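Local structure of Nrps/pks (Streptomyces albus, 4OPE) at residues A88-P93 against A146-S151. The protein probably catalyses acyl-chain condensation as a ketosynthase domain of the AT-less polyketide synthase OzmH in oxazolomycin biosynthesis. Residues are numbered along the deposited sequence; the frame is centred on the assembly and turned at random.
Sequences AEHIDP and AATSSS
Ile91 and Ser149 form a single parallel beta bridge in which one residue lends both its backbone polar groups to the two neighbours of its partner. Ser149 N donates to His90 O at 2.7 Å, and Ser149 O accepts a weak bond from Asp92 N at 2.9 Å; Thr148 CA also leans on His90 O in a CA-H...O contact.

With CG anti to the carbonyl carbon (chi1 -76°), the His90 imidazole reaches along residues 146-148: Ala146 O meets its edge near the plane, 3.5 Å from CD2, and the Ala146 methyl lies beside NE2. A water in the ring plane links NE2 to Ala146 N, while ND1 is hydrogen-bonded to Val86 O. A leucine here would probably leave that water and Val86 O without their ring partner, weakening the hold on Ala146. Ala147 and Ser149 also pack on Gln214 of the second subunit.

Among side-chain hydrogen bonds, Ser150 OG donates to Asp92 OD2, though its modelled length is too short to be trusted. Asp92 OD1 meanwhile caps Gln94 N, and Ser151 OG caps Ser154 N. The bridge thus joins the two loops leading into N-capped helices 93-108 and 152-163 of the thiolase-fold ketosynthase.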
loop_
_atom_site.group_PDB
_atom_site.type_symbol
_atom_site.label_atom_id
_atom_site.label_comp_id
_atom_site.label_asym_id
_atom_site.label_seq_id
_atom_site.Cartn_x
_atom_site.Cartn_y
_atom_site.Cartn_z
ATOM N N ALA A 88 -19.670 -8.009 -10.906
ATOM C CA ALA A 88 -19.842 -7.539 -9.536
ATOM C C ALA A 88 -19.840 -8.671 -8.516
ATOM O O ALA A 88 -19.182 -8.557 -7.470
ATOM C CB ALA A 88 -21.118 -6.710 -9.385
ATOM N N GLU A 89 -20.569 -9.746 -8.813
ATOM C CA GLU A 89 -20.600 -10.909 -7.943
ATOM C C GLU A 89 -19.200 -11.472 -7.671
ATOM O O GLU A 89 -18.997 -12.116 -6.646
ATOM C CB GLU A 89 -21.403 -12.042 -8.568
ATOM C CG GLU A 89 -22.890 -11.837 -8.675
ATOM C CD GLU A 89 -23.580 -12.957 -9.451
ATOM O OE1 GLU A 89 -24.834 -12.997 -9.412
ATOM O OE2 GLU A 89 -22.883 -13.789 -10.099
ATOM N N HIS A 90 -18.275 -11.254 -8.604
ATOM C CA HIS A 90 -16.971 -11.915 -8.579
ATOM C C HIS A 90 -15.883 -11.030 -7.959
ATOM O O HIS A 90 -14.760 -11.505 -7.762
ATOM C CB HIS A 90 -16.555 -12.438 -9.991
ATOM C CG HIS A 90 -17.269 -13.691 -10.400
ATOM N ND1 HIS A 90 -18.497 -13.678 -11.028
ATOM C CD2 HIS A 90 -16.951 -14.995 -10.232
ATOM C CE1 HIS A 90 -18.906 -14.917 -11.231
ATOM N NE2 HIS A 90 -17.986 -15.736 -10.757
ATOM N N ILE A 91 -16.192 -9.765 -7.653
ATOM C CA ILE A 91 -15.254 -8.967 -6.889
ATOM C C ILE A 91 -15.743 -8.667 -5.480
ATOM O O ILE A 91 -16.939 -8.639 -5.204
ATOM C CB ILE A 91 -14.861 -7.674 -7.592
ATOM C CG1 ILE A 91 -15.952 -6.651 -7.420
ATOM C CG2 ILE A 91 -14.582 -7.968 -9.051
ATOM C CD1 ILE A 91 -15.655 -5.324 -8.076
ATOM N N ASP A 92 -14.745 -8.451 -4.621
ATOM C CA ASP A 92 -14.878 -8.270 -3.183
ATOM C C ASP A 92 -15.763 -7.083 -2.909
ATOM O O ASP A 92 -15.629 -6.080 -3.576
ATOM C CB ASP A 92 -13.484 -7.981 -2.614
ATOM C CG ASP A 92 -13.395 -8.196 -1.127
ATOM O OD1 ASP A 92 -14.188 -7.591 -0.365
ATOM O OD2 ASP A 92 -12.493 -8.965 -0.726
ATOM N N PRO A 93 -16.645 -7.167 -1.901
ATOM C CA PRO A 93 -17.487 -6.041 -1.558
ATOM C C PRO A 93 -16.723 -4.818 -1.088
ATOM O O PRO A 93 -17.243 -3.734 -1.122
ATOM C CB PRO A 93 -18.376 -6.599 -0.433
ATOM C CG PRO A 93 -17.739 -7.825 0.012
ATOM C CD PRO A 93 -17.071 -8.371 -1.192
ATOM N N ALA A 146 -16.139 -19.326 -12.035
ATOM C CA ALA A 146 -15.046 -18.374 -12.214
ATOM C C ALA A 146 -14.423 -17.923 -10.876
ATOM O O ALA A 146 -15.084 -17.957 -9.852
ATOM C CB ALA A 146 -15.532 -17.186 -13.018
ATOM N N ALA A 147 -13.145 -17.529 -10.921
ATOM C CA ALA A 147 -12.443 -17.011 -9.757
ATOM C C ALA A 147 -13.009 -15.665 -9.266
ATOM O O ALA A 147 -13.253 -14.763 -10.064
ATOM C CB ALA A 147 -10.972 -16.824 -10.059
ATOM N N THR A 148 -13.176 -15.532 -7.945
ATOM C CA THR A 148 -13.462 -14.263 -7.339
ATOM C C THR A 148 -12.165 -13.509 -7.148
ATOM O O THR A 148 -11.068 -14.081 -7.144
ATOM C CB THR A 148 -14.114 -14.438 -5.974
ATOM O OG1 THR A 148 -13.299 -15.295 -5.176
ATOM C CG2 THR A 148 -15.520 -15.033 -6.115
ATOM N N SER A 149 -12.293 -12.207 -6.971
ATOM C CA SER A 149 -11.135 -11.377 -6.791
ATOM C C SER A 149 -11.274 -10.479 -5.567
ATOM O O SER A 149 -12.370 -10.104 -5.168
ATOM C CB SER A 149 -10.918 -10.524 -8.043
ATOM O OG SER A 149 -9.840 -9.631 -7.817
ATOM N N SER A 150 -10.135 -10.147 -5.000
ATOM C CA SER A 150 -10.034 -9.224 -3.904
ATOM C C SER A 150 -8.787 -8.406 -4.081
ATOM O O SER A 150 -8.196 -8.037 -3.132
ATOM C CB SER A 150 -9.894 -9.983 -2.583
ATOM O OG SER A 150 -11.162 -10.452 -2.147
ATOM N N SER A 151 -8.337 -8.197 -5.293
ATOM C CA SER A 151 -7.156 -7.439 -5.506
ATOM C C SER A 151 -7.240 -6.072 -4.757
ATOM O O SER A 151 -8.277 -5.362 -4.822
ATOM C CB SER A 151 -7.034 -7.219 -6.993
ATOM O OG SER A 151 -6.160 -6.148 -7.245
HETATM O O HOH W 1 -18.436 -18.559 -10.798
#